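Local coordinates for protein PnpC (Pseudomonas putida, PDB 3N9T) that probably catalyses the intradiol ring cleavage of hydroxyquinol, as a ferric-iron hydroxyquinol 1,2-dioxygenase, at residues W152-N157 and V192-P197; R215-H220 and S238-L243. All blocks are in the same frame, centred on the assembly; numbering follows the deposited sequence.

Overall arrangement
Both contacts meet at one ferric iron. Interaction 1 supplies Tyr194 and interaction 2 supplies His218 and His220. Tyr160 completes the protein ligands. Water 1, with its O 2.1 Å from the ferric iron, is shared by both interactions. The centres of the two interactions lie about 10 Å apart. Strands 194-195 and 214-224 are antiparallel neighbours in the same sheet. Tyr194 O lies 2.9 Å from Arg215 N, probably a hydrogen bond. A second probable bond joins Trp152 O to His220 N, also at 2.9 Å. Segments 152-157 and 192-197 are therefore probably tied to 215-220 through the backbone. Segment 238-243 packs on Pro216 and Ala217, just ahead of the histidines in sequence, and does not reach the metal.

Interaction 1 (W152-N157 and V192-P197); sequences WQTADN and VCYPIP. With FE (Fe (III) ion), chain D.
Thr154 lays its methyl group over one face of the Tyr194 ring. Thr154 CG2 sits 3.7 Å from the centroid of the Tyr194 ring and 26° off the ring normal. This is a CH-pi contact, displaced toward the rim on the CD1-CE1 side.

The Tyr194 side chain can be followed outward. At CB the chain bends so that CG stands between the backbone N and the carbonyl carbon (chi1 60°), which turns a ring face to Thr154. Tyr194 CG already lies within 4.0 Å of Thr154 CG2. Tyr194 CD1 is closer, 3.5 Å from Thr154 CG2, and it also has the Thr154 hydroxyl nearby, with OG1 at 3.7 Å. CE1 is still covered by the methyl. Tyr194 CZ is mainly a neighbour of the metal, with the ferric iron 3.4 Å away. The tip, Tyr194 OH, binds the ferric iron at 2.2 Å. The angle at Tyr194 OH between CZ and the iron is wide, about 147°, and the iron lies at the ring edge, in its plane.

Two tyrosines and two histidines around a ferric ion are the hallmark of intradiol dioxygenases. Tyr194 is the second tyrosine in sequence, after Tyr160. In relatives, this second tyrosine leaves the metal when the catecholic substrate binds, and Tyr194 may do likewise. The methyl of Thr154 probably helps to set the tilt of the Tyr194 ring in the state seen here. Thr154 also touches Tyr160, and the Tyr194 ring meets that of His218.

Nearer the surface, Val192 fits against the loop that follows strand 148-152. Val192 CG2 faces two backbone carbonyls, with Asp156 O at 3.5 Å and Ala155 O slightly farther. Val192 CG1 lies 3.5 Å from Asp156 OD1. The two side chains cross at about a right angle.

Interaction 2 (R215-H220 and S238-L243); sequences RPAHLH and SDDPYL. With FE (Fe (III) ion), chain D.
Arg215 comes first, its carbonyl carbon 4.4 Å from Tyr242 CB. Its charged end turns elsewhere, to a salt bridge with Asp246. Pro216 follows, packed against the Asx turn of Asp240. Pro216 CB lies 3.3 Å from Asp240 OD2 and 4.1 Å from Leu243 CD1. Ala217 N then donates to Asp240 OD1 at 2.7 Å, nearly straight at 174°. The donor comes from above the carboxylate plane, 66° out of it. Asp240 OD2 accepts from Tyr242 N at 2.8 Å on its anti side. An alanine in place of Asp240 would probably leave the N-H groups of Ala217 and Tyr242 without their shared carboxylate, and the two segments without the hydrogen bond between them. His218 ND1 donates in its ring plane to Pro216 O at 2.8 Å, which helps to fix the ring rotation, with His218 NE2 on the ferric iron, 2.0 Å away. His220 NE2 binds the same ion at 1.9 Å. The Pro216 carbonyl is therefore a second-shell support of the metal site. Strand 214-224 carries both histidines and runs antiparallel to strands 148-152, 194-195 and 231-237, while segment 238-243 lies in the loop leading from 231-237 to strand 256-262.

Interaction 1 (W152-N157 and V192-P197)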
ATOM      1  N   TRP A 152      21.213  -3.769  22.911  1.00 14.49           N
ATOM      2  CA  TRP A 152      20.114  -4.660  23.284  1.00 14.16           C
ATOM      3  C   TRP A 152      20.140  -5.900  22.333  1.00 15.14           C
ATOM      4  O   TRP A 152      20.626  -5.843  21.169  1.00 13.75           O
ATOM      5  CB  TRP A 152      18.765  -3.881  23.323  1.00 12.00           C
ATOM      6  CG  TRP A 152      18.207  -3.346  22.003  1.00 15.78           C
ATOM      7  CD1 TRP A 152      17.172  -3.894  21.233  1.00 18.86           C
ATOM      8  CD2 TRP A 152      18.664  -2.162  21.276  1.00 15.55           C
ATOM      9  NE1 TRP A 152      16.956  -3.073  20.096  1.00 19.41           N
ATOM     10  CE2 TRP A 152      17.843  -2.023  20.117  1.00 17.98           C
ATOM     11  CE3 TRP A 152      19.668  -1.191  21.527  1.00 15.05           C
ATOM     12  CZ2 TRP A 152      18.049  -0.993  19.150  1.00 20.39           C
ATOM     13  CZ3 TRP A 152      19.864  -0.169  20.601  1.00 19.23           C
ATOM     14  CH2 TRP A 152      19.060  -0.093  19.397  1.00 19.63           C
ATOM     15  N   GLN A 153      19.655  -7.020  22.839  1.00 16.55           N
ATOM     16  CA  GLN A 153      19.641  -8.270  22.091  1.00 18.05           C
ATOM     17  C   GLN A 153      18.548  -9.179  22.669  1.00 20.91           C
ATOM     18  O   GLN A 153      18.091  -8.971  23.814  1.00 18.12           O
ATOM     19  CB  GLN A 153      20.985  -8.982  22.225  1.00 18.44           C
ATOM     20  CG  GLN A 153      21.376  -9.437  23.586  1.00 19.51           C
ATOM     21  CD  GLN A 153      22.666 -10.295  23.562  1.00 20.49           C
ATOM     22  OE1 GLN A 153      23.748  -9.750  23.640  1.00 15.88           O
ATOM     23  NE2 GLN A 153      22.537 -11.623  23.409  1.00 13.36           N
ATOM     24  N   THR A 154      18.132 -10.184  21.891  1.00 22.18           N
ATOM     25  CA  THR A 154      17.120 -11.141  22.386  1.00 25.13           C
ATOM     26  C   THR A 154      17.731 -12.083  23.369  1.00 26.60           C
ATOM     27  O   THR A 154      18.955 -12.257  23.403  1.00 24.41           O
ATOM     28  CB  THR A 154      16.566 -12.058  21.294  1.00 24.03           C
ATOM     29  OG1 THR A 154      17.666 -12.601  20.561  1.00 29.79           O
ATOM     30  CG2 THR A 154      15.642 -11.340  20.386  1.00 27.86           C
ATOM     31  N   ALA A 155      16.874 -12.700  24.194  1.00 29.90           N
ATOM     32  CA  ALA A 155      17.328 -13.804  25.042  1.00 34.30           C
ATOM     33  C   ALA A 155      17.403 -15.085  24.175  1.00 37.72           C
ATOM     34  O   ALA A 155      17.076 -15.026  22.973  1.00 39.23           O
ATOM     35  CB  ALA A 155      16.347 -13.984  26.189  1.00 34.32           C
ATOM     36  N   ASP A 156      17.840 -16.204  24.766  1.00 40.93           N
ATOM     37  CA  ASP A 156      17.700 -17.557  24.159  1.00 43.98           C
ATOM     38  C   ASP A 156      16.291 -17.817  23.589  1.00 43.83           C
ATOM     39  O   ASP A 156      16.181 -18.226  22.427  1.00 45.44           O
ATOM     40  CB  ASP A 156      18.104 -18.672  25.141  1.00 45.40           C
ATOM     41  CG  ASP A 156      19.653 -18.929  25.190  1.00 49.92           C
ATOM     42  OD1 ASP A 156      20.439 -18.239  24.455  1.00 52.84           O
ATOM     43  OD2 ASP A 156      20.077 -19.837  25.989  1.00 52.03           O
ATOM     44  N   ASN A 157      15.229 -17.524  24.344  1.00 43.02           N
ATOM     45  CA  ASN A 157      13.866 -17.605  23.791  1.00 42.43           C
ATOM     46  C   ASN A 157      13.565 -16.722  22.533  1.00 41.30           C
ATOM     47  O   ASN A 157      12.445 -16.708  22.023  1.00 41.18           O
ATOM     48  CB  ASN A 157      12.791 -17.422  24.902  1.00 43.11           C
ATOM     49  CG  ASN A 157      12.619 -15.963  25.341  1.00 45.60           C
ATOM     50  OD1 ASN A 157      13.359 -15.087  24.902  1.00 44.71           O
ATOM     51  ND2 ASN A 157      11.638 -15.697  26.217  1.00 44.92           N
ATOM     52  N   VAL A 192      21.251 -15.216  19.703  1.00 21.06           N
ATOM     53  CA  VAL A 192      20.665 -16.298  18.885  1.00 23.20           C
ATOM     54  C   VAL A 192      19.676 -15.743  17.821  1.00 23.36           C
ATOM     55  O   VAL A 192      19.058 -14.678  18.000  1.00 21.58           O
ATOM     56  CB  VAL A 192      19.999 -17.403  19.775  1.00 24.30           C
ATOM     57  CG1 VAL A 192      20.954 -17.829  20.970  1.00 25.20           C
ATOM     58  CG2 VAL A 192      18.727 -16.884  20.413  1.00 28.10           C
ATOM     59  N   CYS A 193      19.583 -16.444  16.673  1.00 23.66           N
ATOM     60  CA  CYS A 193      18.605 -16.090  15.610  1.00 23.22           C
ATOM     61  C   CYS A 193      17.163 -16.262  16.142  1.00 23.85           C
ATOM     62  O   CYS A 193      16.919 -17.044  17.084  1.00 22.88           O
ATOM     63  CB  CYS A 193      18.882 -16.913  14.345  1.00 23.64           C
ATOM     64  SG  CYS A 193      18.850 -18.689  14.583  1.00 29.14           S
ATOM     65  N   TYR A 194      16.208 -15.540  15.582  1.00 23.25           N
ATOM     66  CA  TYR A 194      14.836 -15.624  16.061  1.00 22.87           C
ATOM     67  C   TYR A 194      13.927 -15.249  14.870  1.00 21.85           C
ATOM     68  O   TYR A 194      14.424 -14.564  13.967  1.00 20.48           O
ATOM     69  CB  TYR A 194      14.623 -14.682  17.258  1.00 23.37           C
ATOM     70  CG  TYR A 194      14.874 -13.201  16.948  1.00 26.03           C
ATOM     71  CD1 TYR A 194      16.106 -12.619  17.215  1.00 26.82           C
ATOM     72  CD2 TYR A 194      13.865 -12.377  16.453  1.00 27.02           C
ATOM     73  CE1 TYR A 194      16.343 -11.268  16.991  1.00 29.73           C
ATOM     74  CE2 TYR A 194      14.096 -11.014  16.199  1.00 30.99           C
ATOM     75  CZ  TYR A 194      15.345 -10.449  16.462  1.00 28.46           C
ATOM     76  OH  TYR A 194      15.643  -9.078  16.253  1.00 31.88           O
ATOM     77  N   PRO A 195      12.650 -15.755  14.822  1.00 21.28           N
ATOM     78  CA  PRO A 195      11.802 -15.460  13.666  1.00 21.27           C
ATOM     79  C   PRO A 195      10.977 -14.204  13.917  1.00 20.61           C
ATOM     80  O   PRO A 195      10.688 -13.856  15.068  1.00 20.68           O
ATOM     81  CB  PRO A 195      10.857 -16.693  13.598  1.00 21.63           C
ATOM     82  CG  PRO A 195      10.580 -16.967  15.116  1.00 22.08           C
ATOM     83  CD  PRO A 195      11.951 -16.689  15.771  1.00 22.25           C
ATOM     84  N   ILE A 196      10.609 -13.524  12.845  1.00 18.88           N
ATOM     85  CA  ILE A 196       9.700 -12.397  12.968  1.00 19.06           C
ATOM     86  C   ILE A 196       8.250 -12.917  13.062  1.00 18.98           C
ATOM     87  O   ILE A 196       7.987 -14.059  12.671  1.00 18.82           O
ATOM     88  CB  ILE A 196       9.848 -11.451  11.783  1.00 18.66           C
ATOM     89  CG1 ILE A 196       9.388 -12.175  10.507  1.00 20.34           C
ATOM     90  CG2 ILE A 196      11.318 -10.928  11.618  1.00 17.73           C
ATOM     91  CD1 ILE A 196       8.903 -11.122   9.440  1.00 23.72           C
ATOM     92  N   PRO A 197       7.295 -12.064  13.476  1.00 19.44           N
ATOM     93  CA  PRO A 197       5.901 -12.587  13.602  1.00 20.27           C
ATOM     94  C   PRO A 197       5.314 -13.062  12.268  1.00 20.22           C
ATOM     95  O   PRO A 197       5.404 -12.379  11.230  1.00 18.48           O
ATOM     96  CB  PRO A 197       5.116 -11.380  14.146  1.00 20.32           C
ATOM     97  CG  PRO A 197       6.172 -10.379  14.648  1.00 18.63           C
ATOM     98  CD  PRO A 197       7.429 -10.659  13.921  1.00 19.71           C
TER
HETATM   99 FE    FE D 292      16.909  -7.398  16.740  1.00 40.62          FE
HETATM  100  O   HOH W   1      15.423  -6.042  16.059  1.00 41.05           O

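Interaction 2 (R215-H220 and S238-L243)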
ATOM      1  N   ARG A 215      15.475 -13.923  11.365  1.00 17.68           N
ATOM      2  CA  ARG A 215      16.651 -13.064  11.404  1.00 17.26           C
ATOM      3  C   ARG A 215      17.921 -13.765  11.883  1.00 16.08           C
ATOM      4  O   ARG A 215      17.869 -14.515  12.858  1.00 15.79           O
ATOM      5  CB  ARG A 215      16.385 -11.896  12.280  1.00 17.34           C
ATOM      6  CG  ARG A 215      15.082 -11.210  11.824  1.00 20.79           C
ATOM      7  CD  ARG A 215      15.225  -9.728  11.815  1.00 21.58           C
ATOM      8  NE  ARG A 215      16.380  -9.280  11.057  1.00 18.55           N
ATOM      9  CZ  ARG A 215      17.034  -8.176  11.354  1.00 21.00           C
ATOM     10  NH1 ARG A 215      16.617  -7.429  12.357  1.00 21.48           N
ATOM     11  NH2 ARG A 215      18.079  -7.794  10.649  1.00 17.00           N
ATOM     12  N   PRO A 216      19.054 -13.511  11.214  1.00 15.09           N
ATOM     13  CA  PRO A 216      20.319 -13.957  11.821  1.00 15.39           C
ATOM     14  C   PRO A 216      20.570 -13.309  13.178  1.00 15.77           C
ATOM     15  O   PRO A 216      20.146 -12.179  13.415  1.00 14.58           O
ATOM     16  CB  PRO A 216      21.396 -13.474  10.847  1.00 14.63           C
ATOM     17  CG  PRO A 216      20.733 -12.399  10.029  1.00 13.34           C
ATOM     18  CD  PRO A 216      19.259 -12.612  10.051  1.00 14.36           C
ATOM     19  N   ALA A 217      21.304 -14.024  14.037  1.00 14.89           N
ATOM     20  CA  ALA A 217      21.684 -13.529  15.369  1.00 15.02           C
ATOM     21  C   ALA A 217      22.400 -12.180  15.311  1.00 14.13           C
ATOM     22  O   ALA A 217      23.230 -11.945  14.439  1.00 13.59           O
ATOM     23  CB  ALA A 217      22.545 -14.603  16.101  1.00 13.69           C
ATOM     24  N   HIS A 218      22.007 -11.255  16.184  1.00 14.97           N
ATOM     25  CA  HIS A 218      22.631  -9.934  16.185  1.00 16.37           C
ATOM     26  C   HIS A 218      22.591  -9.249  17.508  1.00 16.30           C
ATOM     27  O   HIS A 218      21.718  -9.540  18.329  1.00 14.56           O
ATOM     28  CB  HIS A 218      21.976  -8.994  15.171  1.00 16.37           C
ATOM     29  CG  HIS A 218      20.481  -8.863  15.331  1.00 19.93           C
ATOM     30  ND1 HIS A 218      19.598  -9.768  14.794  1.00 16.10           N
ATOM     31  CD2 HIS A 218      19.722  -7.915  15.942  1.00 20.24           C
ATOM     32  CE1 HIS A 218      18.354  -9.392  15.091  1.00 22.76           C
ATOM     33  NE2 HIS A 218      18.401  -8.276  15.795  1.00 26.90           N
ATOM     34  N   LEU A 219      23.440  -8.214  17.616  1.00 15.62           N
ATOM     35  CA  LEU A 219      23.420  -7.330  18.772  1.00 16.23           C
ATOM     36  C   LEU A 219      23.133  -5.921  18.215  1.00 17.06           C
ATOM     37  O   LEU A 219      23.771  -5.524  17.231  1.00 15.18           O
ATOM     38  CB  LEU A 219      24.788  -7.412  19.492  1.00 15.75           C
ATOM     39  CG  LEU A 219      25.050  -6.557  20.758  1.00 19.21           C
ATOM     40  CD1 LEU A 219      23.958  -6.768  21.886  1.00 17.49           C
ATOM     41  CD2 LEU A 219      26.447  -6.879  21.304  1.00 17.13           C
ATOM     42  N   HIS A 220      22.184  -5.196  18.829  1.00 15.25           N
ATOM     43  CA  HIS A 220      21.787  -3.846  18.362  1.00 17.13           C
ATOM     44  C   HIS A 220      22.665  -2.849  19.047  1.00 15.94           C
ATOM     45  O   HIS A 220      22.964  -3.027  20.206  1.00 14.04           O
ATOM     46  CB  HIS A 220      20.347  -3.511  18.739  1.00 17.15           C
ATOM     47  CG  HIS A 220      19.298  -4.317  18.000  1.00 20.73           C
ATOM     48  ND1 HIS A 220      18.831  -3.952  16.754  1.00 25.05           N
ATOM     49  CD2 HIS A 220      18.632  -5.460  18.335  1.00 19.31           C
ATOM     50  CE1 HIS A 220      17.919  -4.832  16.349  1.00 26.40           C
ATOM     51  NE2 HIS A 220      17.783  -5.764  17.285  1.00 26.64           N
ATOM     52  N   SER A 238      28.997 -13.811  12.615  1.00 17.95           N
ATOM     53  CA  SER A 238      29.605 -14.320  11.358  1.00 22.90           C
ATOM     54  C   SER A 238      29.159 -15.715  10.942  1.00 23.49           C
ATOM     55  O   SER A 238      29.228 -16.113   9.751  1.00 25.34           O
ATOM     56  CB  SER A 238      31.114 -14.491  11.590  1.00 22.18           C
ATOM     57  OG  SER A 238      31.726 -13.462  10.919  1.00 31.73           O
ATOM     58  N   ASP A 239      28.779 -16.510  11.886  1.00 23.49           N
ATOM     59  CA  ASP A 239      28.575 -17.867  11.437  1.00 27.71           C
ATOM     60  C   ASP A 239      27.139 -18.254  11.143  1.00 26.16           C
ATOM     61  O   ASP A 239      26.838 -19.447  11.022  1.00 27.39           O
ATOM     62  CB  ASP A 239      29.298 -18.828  12.415  1.00 28.23           C
ATOM     63  CG  ASP A 239      30.834 -18.685  12.313  1.00 32.27           C
ATOM     64  OD1 ASP A 239      31.322 -18.661  11.131  1.00 36.12           O
ATOM     65  OD2 ASP A 239      31.538 -18.531  13.376  1.00 33.51           O
ATOM     66  N   ASP A 240      26.245 -17.268  11.074  1.00 23.20           N
ATOM     67  CA  ASP A 240      24.825 -17.548  11.342  1.00 22.01           C
ATOM     68  C   ASP A 240      24.271 -18.193  10.083  1.00 19.09           C
ATOM     69  O   ASP A 240      24.636 -17.799   9.000  1.00 17.94           O
ATOM     70  CB  ASP A 240      24.062 -16.252  11.688  1.00 20.44           C
ATOM     71  CG  ASP A 240      22.627 -16.504  12.083  1.00 24.61           C
ATOM     72  OD1 ASP A 240      22.311 -16.458  13.293  1.00 18.45           O
ATOM     73  OD2 ASP A 240      21.795 -16.757  11.183  1.00 23.83           O
ATOM     74  N   PRO A 241      23.416 -19.208  10.219  1.00 18.65           N
ATOM     75  CA  PRO A 241      22.990 -19.817   8.951  1.00 19.44           C
ATOM     76  C   PRO A 241      22.032 -18.948   8.103  1.00 19.17           C
ATOM     77  O   PRO A 241      21.744 -19.300   6.976  1.00 19.11           O
ATOM     78  CB  PRO A 241      22.276 -21.088   9.403  1.00 19.75           C
ATOM     79  CG  PRO A 241      21.771 -20.763  10.821  1.00 21.01           C
ATOM     80  CD  PRO A 241      22.798 -19.832  11.391  1.00 19.73           C
ATOM     81  N   TYR A 242      21.626 -17.776   8.604  1.00 18.74           N
ATOM     82  CA  TYR A 242      20.617 -16.935   7.933  1.00 18.99           C
ATOM     83  C   TYR A 242      21.182 -15.606   7.457  1.00 20.64           C
ATOM     84  O   TYR A 242      20.439 -14.754   6.966  1.00 21.07           O
ATOM     85  CB  TYR A 242      19.456 -16.662   8.876  1.00 17.78           C
ATOM     86  CG  TYR A 242      18.690 -17.905   9.239  1.00 18.22           C
ATOM     87  CD1 TYR A 242      18.036 -18.681   8.249  1.00 16.47           C
ATOM     88  CD2 TYR A 242      18.607 -18.324  10.573  1.00 20.70           C
ATOM     89  CE1 TYR A 242      17.335 -19.822   8.571  1.00 19.57           C
ATOM     90  CE2 TYR A 242      17.945 -19.507  10.899  1.00 19.92           C
ATOM     91  CZ  TYR A 242      17.302 -20.232   9.914  1.00 20.37           C
ATOM     92  OH  TYR A 242      16.593 -21.366  10.305  1.00 21.21           O
ATOM     93  N   LEU A 243      22.502 -15.457   7.575  1.00 20.84           N
ATOM     94  CA  LEU A 243      23.231 -14.240   7.217  1.00 21.27           C
ATOM     95  C   LEU A 243      22.966 -13.778   5.808  1.00 21.43           C
ATOM     96  O   LEU A 243      22.901 -12.565   5.548  1.00 20.20           O
ATOM     97  CB  LEU A 243      24.741 -14.481   7.396  1.00 22.72           C
ATOM     98  CG  LEU A 243      25.702 -13.447   8.000  1.00 25.58           C
ATOM     99  CD1 LEU A 243      25.106 -12.639   9.212  1.00 19.35           C
ATOM    100  CD2 LEU A 243      27.006 -14.163   8.390  1.00 27.36           C
TER
HETATM  101 FE    FE D 292      16.909  -7.398  16.740  1.00 40.62          FE
HETATM  102  O   HOH W   1      15.423  -6.042  16.059  1.00 41.05           O